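Local coordinates for mandelate racemase/muconate lactonizing enzyme-like protein (Roseovarius sp. TM1035, PDB 3RCY) that is probably an enolase-superfamily isomerase of the mandelate racemase/muconate lactonizing enzyme type, and binds magnesium, probably at its active site, at residues 342-351 / 367-378; 92-103 / 285-293. All coordinates share one frame; numbering follows the deposited sequence.

Interaction 1. Residues 342-351 / 367-378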
loop_
_atom_site.group_PDB
_atom_site.type_symbol
_atom_site.label_atom_id
_atom_site.label_comp_id
_atom_site.label_asym_id
_atom_site.label_seq_id
_atom_site.Cartn_x
_atom_site.Cartn_y
_atom_site.Cartn_z
ATOM N N PHE A 342 -25.933 33.119 30.877
ATOM C CA PHE A 342 -26.487 31.866 31.410
ATOM C C PHE A 342 -25.402 30.812 31.661
ATOM O O PHE A 342 -25.402 30.174 32.720
ATOM C CB PHE A 342 -27.594 31.313 30.497
ATOM C CG PHE A 342 -28.350 30.147 31.090
ATOM C CD1 PHE A 342 -29.241 30.336 32.145
ATOM C CD2 PHE A 342 -28.176 28.862 30.586
ATOM C CE1 PHE A 342 -29.945 29.259 32.698
ATOM C CE2 PHE A 342 -28.871 27.776 31.128
ATOM C CZ PHE A 342 -29.759 27.975 32.183
ATOM N N HIS A 343 -24.484 30.636 30.701
ATOM C CA HIS A 343 -23.301 29.783 30.913
ATOM C C HIS A 343 -22.586 30.154 32.212
ATOM O O HIS A 343 -22.299 29.286 33.042
ATOM C CB HIS A 343 -22.286 29.929 29.769
ATOM C CG HIS A 343 -22.535 29.031 28.595
ATOM N ND1 HIS A 343 -23.278 29.425 27.502
ATOM C CD2 HIS A 343 -22.094 27.778 28.319
ATOM C CE1 HIS A 343 -23.299 28.448 26.612
ATOM N NE2 HIS A 343 -22.592 27.437 27.083
ATOM N N ASP A 344 -22.287 31.443 32.370
ATOM C CA ASP A 344 -21.534 31.918 33.534
ATOM C C ASP A 344 -22.303 31.715 34.839
ATOM O O ASP A 344 -21.749 31.212 35.820
ATOM C CB ASP A 344 -21.133 33.389 33.366
ATOM C CG ASP A 344 -20.072 33.819 34.363
ATOM O OD1 ASP A 344 -18.893 33.431 34.208
ATOM O OD2 ASP A 344 -20.416 34.553 35.307
ATOM N N ALA A 345 -23.587 32.073 34.833
ATOM C CA ALA A 345 -24.425 31.969 36.028
ATOM C C ALA A 345 -24.656 30.524 36.478
ATOM O O ALA A 345 -24.731 30.245 37.681
ATOM C CB ALA A 345 -25.765 32.692 35.813
ATOM N N LEU A 346 -24.763 29.607 35.517
ATOM C CA LEU A 346 -25.014 28.191 35.825
ATOM C C LEU A 346 -23.895 27.552 36.654
ATOM O O LEU A 346 -24.153 26.668 37.471
ATOM C CB LEU A 346 -25.254 27.388 34.544
ATOM C CG LEU A 346 -25.756 25.949 34.693
ATOM C CD1 LEU A 346 -27.013 25.857 35.584
ATOM C CD2 LEU A 346 -26.015 25.334 33.318
ATOM N N ILE A 347 -22.657 27.993 36.446
ATOM C CA ILE A 347 -21.560 27.545 37.305
ATOM C C ILE A 347 -21.025 28.649 38.226
ATOM O O ILE A 347 -19.911 28.545 38.748
ATOM C CB ILE A 347 -20.415 26.854 36.517
ATOM C CG1 ILE A 347 -19.783 27.811 35.486
ATOM C CG2 ILE A 347 -20.924 25.531 35.899
ATOM C CD1 ILE A 347 -18.422 27.329 34.935
ATOM N N LYS A 348 -21.840 29.685 38.430
ATOM C CA LYS A 348 -21.533 30.806 39.332
ATOM C C LYS A 348 -20.147 31.427 39.090
ATOM O O LYS A 348 -19.416 31.730 40.030
ATOM C CB LYS A 348 -21.718 30.397 40.808
ATOM C CG LYS A 348 -23.095 29.811 41.126
ATOM C CD LYS A 348 -23.342 29.660 42.623
ATOM C CE LYS A 348 -24.720 29.045 42.885
ATOM N NZ LYS A 348 -24.973 28.799 44.337
ATOM N N GLY A 349 -19.798 31.609 37.817
ATOM C CA GLY A 349 -18.518 32.219 37.436
ATOM C C GLY A 349 -17.263 31.481 37.875
ATOM O O GLY A 349 -16.190 32.085 37.968
ATOM N N SER A 350 -17.398 30.176 38.116
ATOM C CA SER A 350 -16.342 29.340 38.701
ATOM C C SER A 350 -15.108 29.220 37.816
ATOM O O SER A 350 -13.992 29.159 38.323
ATOM C CB SER A 350 -16.878 27.931 38.994
ATOM O OG SER A 350 -17.752 27.946 40.103
ATOM N N ILE A 351 -15.327 29.157 36.502
ATOM C CA ILE A 351 -14.255 29.082 35.508
ATOM C C ILE A 351 -14.605 30.058 34.389
ATOM O O ILE A 351 -15.734 30.065 33.919
ATOM C CB ILE A 351 -14.114 27.652 34.913
ATOM C CG1 ILE A 351 -13.958 26.600 36.022
ATOM C CG2 ILE A 351 -12.930 27.575 33.947
ATOM C CD1 ILE A 351 -14.116 25.161 35.527
ATOM N N GLY A 367 -14.260 21.919 40.219
ATOM C CA GLY A 367 -14.056 23.282 40.695
ATOM C C GLY A 367 -15.203 24.203 40.330
ATOM O O GLY A 367 -14.996 25.399 40.107
ATOM N N ILE A 368 -16.405 23.638 40.253
ATOM C CA ILE A 368 -17.597 24.400 39.893
ATOM C C ILE A 368 -18.645 24.340 40.999
ATOM O O ILE A 368 -18.699 23.374 41.767
ATOM C CB ILE A 368 -18.210 23.931 38.540
ATOM C CG1 ILE A 368 -18.583 22.441 38.580
ATOM C CG2 ILE A 368 -17.230 24.217 37.386
ATOM C CD1 ILE A 368 -19.301 21.927 37.306
ATOM N N GLU A 369 -19.452 25.395 41.090
ATOM C CA GLU A 369 -20.650 25.373 41.910
ATOM C C GLU A 369 -21.837 25.523 40.974
ATOM O O GLU A 369 -22.091 26.606 40.446
ATOM C CB GLU A 369 -20.633 26.496 42.958
ATOM C CG GLU A 369 -21.572 26.232 44.131
ATOM C CD GLU A 369 -21.714 27.419 45.073
ATOM O OE1 GLU A 369 -20.729 28.163 45.275
ATOM O OE2 GLU A 369 -22.829 27.598 45.618
ATOM N N VAL A 370 -22.543 24.423 40.748
ATOM C CA VAL A 370 -23.661 24.422 39.825
ATOM C C VAL A 370 -24.875 25.063 40.494
ATOM O O VAL A 370 -25.265 24.683 41.603
ATOM C CB VAL A 370 -23.989 23.006 39.299
ATOM C CG1 VAL A 370 -25.238 23.026 38.423
ATOM C CG2 VAL A 370 -22.815 22.464 38.490
ATOM N N ASP A 371 -25.447 26.059 39.826
ATOM C CA ASP A 371 -26.670 26.665 40.317
ATOM C C ASP A 371 -27.862 25.798 39.922
ATOM O O ASP A 371 -28.497 26.014 38.880
ATOM C CB ASP A 371 -26.826 28.097 39.810
ATOM C CG ASP A 371 -27.875 28.868 40.591
ATOM O OD1 ASP A 371 -28.829 28.246 41.107
ATOM O OD2 ASP A 371 -27.742 30.097 40.696
ATOM N N GLU A 372 -28.156 24.815 40.773
ATOM C CA GLU A 372 -29.242 23.875 40.526
ATOM C C GLU A 372 -30.598 24.569 40.420
ATOM O O GLU A 372 -31.392 24.239 39.543
ATOM C CB GLU A 372 -29.286 22.788 41.605
ATOM C CG GLU A 372 -30.334 21.715 41.321
ATOM C CD GLU A 372 -30.262 20.543 42.271
ATOM O OE1 GLU A 372 -29.208 20.346 42.919
ATOM O OE2 GLU A 372 -31.271 19.812 42.361
ATOM N N ALA A 373 -30.851 25.533 41.304
ATOM C CA ALA A 373 -32.106 26.287 41.291
ATOM C C ALA A 373 -32.330 27.012 39.954
ATOM O O ALA A 373 -33.434 26.989 39.407
ATOM C CB ALA A 373 -32.170 27.273 42.473
ATOM N N LEU A 374 -31.281 27.644 39.432
ATOM C CA LEU A 374 -31.351 28.310 38.132
ATOM C C LEU A 374 -31.668 27.330 36.992
ATOM O O LEU A 374 -32.518 27.622 36.144
ATOM C CB LEU A 374 -30.052 29.066 37.835
ATOM C CG LEU A 374 -29.958 29.836 36.511
ATOM C CD1 LEU A 374 -30.936 31.022 36.462
ATOM C CD2 LEU A 374 -28.529 30.308 36.288
ATOM N N ALA A 375 -30.994 26.178 36.973
ATOM C CA ALA A 375 -31.261 25.156 35.953
ATOM C C ALA A 375 -32.714 24.685 35.999
ATOM O O ALA A 375 -33.365 24.562 34.963
ATOM C CB ALA A 375 -30.316 23.969 36.107
ATOM N N ARG A 376 -33.210 24.420 37.206
ATOM C CA ARG A 376 -34.601 23.994 37.397
ATOM C C ARG A 376 -35.614 25.102 37.073
ATOM O O ARG A 376 -36.730 24.813 36.637
ATOM C CB ARG A 376 -34.815 23.467 38.817
ATOM C CG ARG A 376 -34.030 22.209 39.128
ATOM C CD ARG A 376 -34.493 21.580 40.433
ATOM N NE ARG A 376 -33.771 20.341 40.719
ATOM C CZ ARG A 376 -34.038 19.165 40.153
ATOM N NH1 ARG A 376 -33.323 18.095 40.477
ATOM N NH2 ARG A 376 -35.009 19.053 39.257
ATOM N N ALA A 377 -35.221 26.359 37.270
ATOM C CA ALA A 377 -36.076 27.501 36.918
ATOM C C ALA A 377 -36.104 27.734 35.405
ATOM O O ALA A 377 -36.846 28.586 34.908
ATOM C CB ALA A 377 -35.620 28.769 37.652
ATOM N N ASN A 378 -35.300 26.964 34.672
ATOM C CA ASN A 378 -35.232 27.090 33.223
ATOM C C ASN A 378 -35.462 25.748 32.514
ATOM O O ASN A 378 -34.540 25.210 31.898
ATOM C CB ASN A 378 -33.891 27.721 32.803
ATOM C CG ASN A 378 -33.814 29.204 33.128
ATOM O OD1 ASN A 378 -33.437 29.597 34.238
ATOM N ND2 ASN A 378 -34.158 30.035 32.155
HETATM O O HOH W 1 -26.026 31.681 39.456
HETATM O O HOH W 2 -13.165 27.285 40.569
#
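Leu346 and Ala345, at the end of helix 342-346, meet Leu374 and Ala375 of helix 372-376 in the close-packed half of this contact; the two axes run 136° apart. CD2 of Leu374 rests 3.7 Å from CB of Ala345, and CD1 of Leu346 lies 3.8 Å from CB of Ala375. Leu346 has its CG anti to the backbone N (chi1 -170°), which brings the end of a side chain whose CB points away back to Ala375. The Phe342 ring extends this patch, sliding past Leu374. Between the helices Asp371 N gives Leu346 O a nearly straight bond of 2.8 Å (169° at the hydrogen). Farther along, Ser350 OG donates to Ile347 O and accepts from Glu369 N at 3.2 Å, tying the turn to the extended residues 368-370, while Ile351 CD1 packs on Ile368 CG2. With an alanine here in place of Ser350, Glu369 N would probably lose its acceptor and Ile347 O one of its two donors, weakening that tie. The outer side is looser and polar: the extended chain of Lys348 crosses Glu369 obliquely, and NZ meets OE2 at 2.8 Å from above the carboxylate plane. Water 1 donates to both Ala345 O and Asp371 OD2, and at the far end water 2 donates to Ser350 O and Gly367 O. The arrangement combines two helix-end signatures: a Schellman motif, with Lys348 at C-prime, ends helix 342-346 and overlaps the type I' turn 347-350, and Asp371 is the N-cap of helix 372-376, its OD1 accepting from Leu374 N.

Interaction 2. Residues 92-103 / 285-293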
loop_
_atom_site.group_PDB
_atom_site.type_symbol
_atom_site.label_atom_id
_atom_site.label_comp_id
_atom_site.label_asym_id
_atom_site.label_seq_id
_atom_site.Cartn_x
_atom_site.Cartn_y
_atom_site.Cartn_z
ATOM N N ILE A 92 -23.435 5.645 25.037
ATOM C CA ILE A 92 -22.150 6.211 25.467
ATOM C C ILE A 92 -22.310 7.706 25.785
ATOM O O ILE A 92 -21.644 8.231 26.685
ATOM C CB ILE A 92 -21.018 5.927 24.440
ATOM C CG1 ILE A 92 -20.763 4.412 24.306
ATOM C CG2 ILE A 92 -19.734 6.645 24.810
ATOM C CD1 ILE A 92 -20.262 3.711 25.589
ATOM N N GLY A 93 -23.222 8.380 25.078
ATOM C CA GLY A 93 -23.614 9.747 25.451
ATOM C C GLY A 93 -24.122 9.797 26.884
ATOM O O GLY A 93 -23.745 10.682 27.670
ATOM N N ALA A 94 -24.981 8.836 27.225
ATOM C CA ALA A 94 -25.473 8.686 28.592
ATOM C C ALA A 94 -24.322 8.450 29.569
ATOM O O ALA A 94 -24.162 9.200 30.543
ATOM C CB ALA A 94 -26.514 7.560 28.677
ATOM N N PHE A 95 -23.515 7.421 29.306
ATOM C CA PHE A 95 -22.362 7.133 30.159
ATOM C C PHE A 95 -21.433 8.334 30.370
ATOM O O PHE A 95 -20.983 8.570 31.495
ATOM C CB PHE A 95 -21.533 5.949 29.644
ATOM C CG PHE A 95 -20.263 5.725 30.433
ATOM C CD1 PHE A 95 -20.316 5.215 31.733
ATOM C CD2 PHE A 95 -19.018 6.067 29.901
ATOM C CE1 PHE A 95 -19.145 5.032 32.483
ATOM C CE2 PHE A 95 -17.847 5.882 30.647
ATOM C CZ PHE A 95 -17.916 5.363 31.943
ATOM N N SER A 96 -21.118 9.054 29.294
ATOM C CA SER A 96 -20.107 10.127 29.350
ATOM C C SER A 96 -20.419 11.190 30.407
ATOM O O SER A 96 -19.540 11.593 31.180
ATOM C CB SER A 96 -19.948 10.800 27.985
ATOM O OG SER A 96 -19.601 9.868 26.974
ATOM N N GLY A 97 -21.670 11.647 30.427
ATOM C CA GLY A 97 -22.124 12.609 31.420
ATOM C C GLY A 97 -21.994 12.075 32.832
ATOM O O GLY A 97 -21.566 12.792 33.731
ATOM N N LEU A 98 -22.349 10.806 33.013
ATOM C CA LEU A 98 -22.256 10.144 34.316
ATOM C C LEU A 98 -20.788 9.987 34.749
ATOM O O LEU A 98 -20.460 10.138 35.931
ATOM C CB LEU A 98 -22.960 8.786 34.264
ATOM C CG LEU A 98 -24.460 8.822 33.906
ATOM C CD1 LEU A 98 -24.979 7.446 33.480
ATOM C CD2 LEU A 98 -25.289 9.375 35.063
ATOM N N GLU A 99 -19.916 9.697 33.782
ATOM C CA GLU A 99 -18.473 9.555 34.038
ATOM C C GLU A 99 -17.849 10.887 34.480
ATOM O O GLU A 99 -17.001 10.925 35.381
ATOM C CB GLU A 99 -17.761 8.982 32.796
ATOM C CG GLU A 99 -16.297 8.581 33.010
ATOM C CD GLU A 99 -15.275 9.624 32.548
ATOM O OE1 GLU A 99 -15.629 10.822 32.412
ATOM O OE2 GLU A 99 -14.081 9.244 32.349
ATOM N N ILE A 100 -18.276 11.980 33.850
ATOM C CA ILE A 100 -17.811 13.315 34.241
ATOM C C ILE A 100 -18.207 13.628 35.694
ATOM O O ILE A 100 -17.400 14.172 36.459
ATOM C CB ILE A 100 -18.313 14.414 33.264
ATOM C CG1 ILE A 100 -17.624 14.262 31.897
ATOM C CG2 ILE A 100 -18.050 15.820 33.834
ATOM C CD1 ILE A 100 -18.361 14.954 30.726
ATOM N N ALA A 101 -19.439 13.267 36.074
ATOM C CA ALA A 101 -19.893 13.407 37.465
ATOM C C ALA A 101 -19.047 12.570 38.431
ATOM O O ALA A 101 -18.797 12.993 39.563
ATOM C CB ALA A 101 -21.380 13.038 37.590
ATOM N N CYS A 102 -18.612 11.387 37.992
ATOM C CA CYS A 102 -17.717 10.543 38.797
ATOM C C CYS A 102 -16.392 11.248 39.073
ATOM O O CYS A 102 -15.877 11.193 40.204
ATOM C CB CYS A 102 -17.461 9.184 38.136
ATOM S SG CYS A 102 -18.902 8.085 38.069
ATOM N N TRP A 103 -15.848 11.915 38.052
ATOM C CA TRP A 103 -14.613 12.687 38.222
ATOM C C TRP A 103 -14.798 13.864 39.172
ATOM O O TRP A 103 -13.924 14.142 39.989
ATOM C CB TRP A 103 -14.040 13.144 36.877
ATOM C CG TRP A 103 -13.382 12.009 36.167
ATOM C CD1 TRP A 103 -13.879 11.296 35.119
ATOM C CD2 TRP A 103 -12.126 11.411 36.504
ATOM N NE1 TRP A 103 -12.995 10.301 34.761
ATOM C CE2 TRP A 103 -11.907 10.357 35.593
ATOM C CE3 TRP A 103 -11.149 11.682 37.477
ATOM C CZ2 TRP A 103 -10.757 9.564 35.628
ATOM C CZ3 TRP A 103 -9.997 10.900 37.505
ATOM C CH2 TRP A 103 -9.817 9.849 36.589
ATOM N N LEU A 285 -16.658 15.638 25.078
ATOM C CA LEU A 285 -16.466 14.721 26.219
ATOM C C LEU A 285 -17.772 14.128 26.751
ATOM O O LEU A 285 -17.790 12.992 27.236
ATOM C CB LEU A 285 -15.684 15.399 27.347
ATOM C CG LEU A 285 -14.151 15.266 27.256
ATOM C CD1 LEU A 285 -13.587 15.949 26.010
ATOM C CD2 LEU A 285 -13.483 15.839 28.498
ATOM N N GLY A 286 -18.854 14.899 26.651
ATOM C CA GLY A 286 -20.197 14.427 27.037
ATOM C C GLY A 286 -20.795 13.424 26.062
ATOM O O GLY A 286 -21.851 12.849 26.323
ATOM N N ARG A 287 -20.123 13.226 24.933
ATOM C CA ARG A 287 -20.538 12.243 23.942
ATOM C C ARG A 287 -19.553 11.090 23.817
ATOM O O ARG A 287 -19.950 9.931 23.686
ATOM C CB ARG A 287 -20.696 12.910 22.563
ATOM C CG ARG A 287 -20.676 11.914 21.392
ATOM C CD ARG A 287 -21.068 12.581 20.093
ATOM N NE ARG A 287 -22.521 12.692 19.952
ATOM C CZ ARG A 287 -23.132 13.644 19.255
ATOM N NH1 ARG A 287 -22.424 14.596 18.658
ATOM N NH2 ARG A 287 -24.453 13.649 19.160
ATOM N N ALA A 288 -18.264 11.415 23.849
ATOM C CA ALA A 288 -17.240 10.519 23.323
ATOM C C ALA A 288 -16.764 9.438 24.277
ATOM O O ALA A 288 -15.908 8.633 23.910
ATOM C CB ALA A 288 -16.045 11.329 22.765
ATOM N N GLY A 289 -17.303 9.423 25.492
ATOM C CA GLY A 289 -16.938 8.404 26.476
ATOM C C GLY A 289 -16.426 8.959 27.794
ATOM O O GLY A 289 -16.066 8.191 28.691
ATOM N N GLY A 290 -16.376 10.282 27.899
ATOM C CA GLY A 290 -15.931 10.968 29.109
ATOM C C GLY A 290 -14.443 11.286 29.163
ATOM O O GLY A 290 -13.718 11.116 28.177
ATOM N N ILE A 291 -13.998 11.737 30.335
ATOM C CA ILE A 291 -12.648 12.286 30.521
ATOM C C ILE A 291 -11.551 11.235 30.326
ATOM O O ILE A 291 -10.591 11.477 29.594
ATOM C CB ILE A 291 -12.506 12.991 31.904
ATOM C CG1 ILE A 291 -13.436 14.208 31.984
ATOM C CG2 ILE A 291 -11.037 13.396 32.187
ATOM C CD1 ILE A 291 -13.655 14.757 33.401
ATOM N N TRP A 292 -11.697 10.083 30.978
ATOM C CA TRP A 292 -10.674 9.026 30.937
ATOM C C TRP A 292 -10.513 8.442 29.538
ATOM O O TRP A 292 -9.395 8.282 29.060
ATOM C CB TRP A 292 -11.008 7.917 31.938
ATOM C CG TRP A 292 -9.865 6.994 32.285
ATOM C CD1 TRP A 292 -9.750 5.667 31.961
ATOM C CD2 TRP A 292 -8.686 7.327 33.033
ATOM N NE1 TRP A 292 -8.569 5.156 32.462
ATOM C CE2 TRP A 292 -7.902 6.149 33.129
ATOM C CE3 TRP A 292 -8.221 8.502 33.646
ATOM C CZ2 TRP A 292 -6.675 6.115 33.809
ATOM C CZ3 TRP A 292 -7.002 8.472 34.322
ATOM C CH2 TRP A 292 -6.239 7.280 34.395
ATOM N N GLU A 293 -11.632 8.123 28.890
ATOM C CA GLU A 293 -11.613 7.617 27.514
ATOM C C GLU A 293 -10.920 8.626 26.584
ATOM O O GLU A 293 -10.112 8.247 25.731
ATOM C CB GLU A 293 -13.046 7.291 27.049
ATOM C CG GLU A 293 -13.183 6.809 25.608
ATOM C CD GLU A 293 -12.725 5.377 25.378
ATOM O OE1 GLU A 293 -12.187 4.725 26.306
ATOM O OE2 GLU A 293 -12.917 4.899 24.243
HETATM O O HOH W 3 -14.141 7.436 30.397
#
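The backbones come within 4.2 Å at the CA atoms of Gly93 and Arg287 and 4.3 Å at those of Ser96 and Gly290, an approach helped by glycines on both segments. Gly289 and Gly290 have positive phi, and a side chain on Gly290 would run into Glu99. Ser96 OG donates to Ile92 O in its own helix and takes a weak bond from Gly289 N (2.8 Å). Glu99 grips two successive backbone amides with both carboxylate oxygens: OE1 accepts from Ile291 N at 2.8 Å, and OE2 uses its syn lone pair for Trp292 N at 2.9 Å. A bend at chi2 (-98°) brings the carboxylate to these amides, and a weak bond from Trp103 NE1 and a water shared with Gly289 O and Glu293 N also reach OE2. Ile291 CB sits over the face of the five-membered ring of Trp103, 4.2 Å from its centroid. Beyond it the six-membered rings of Trp103 and Trp292 lie near parallel (25°) but slid apart, with CZ2 of Trp103 3.4 Å from CE3 of Trp292. Around this buried junction, helix 71-80 touches Phe95, Glu99 and Trp292, whose NE1 binds Glu72; helix 316-327 packs on Ile100, Leu285 and Ile291; and Arg287 reaches the carbonyl of Glu261, a magnesium ligand following strand 257-259.

How the interactions relate
Interaction 2 is wholly buried and joins distant parts of the sequence, helix 89-110 of the N-terminal family region and, in the enolase-like region, a short, weakly bonded helical turn and the longer helix 290-302 that follow strand 280-281. Interaction 1 is more local and only partly buried, pairing a helix end with the chain that returns after strands 353-354 and 357-358. Their centres are 20 Å apart and their atoms do not touch, yet helix 316-327 packs against both. The chemistry follows the setting: in the core a buried carboxylate and serine serve backbone amides beside glycines and tryptophans, whereas nearer the surface mostly aliphatic packing is edged by a lysine-glutamate salt bridge.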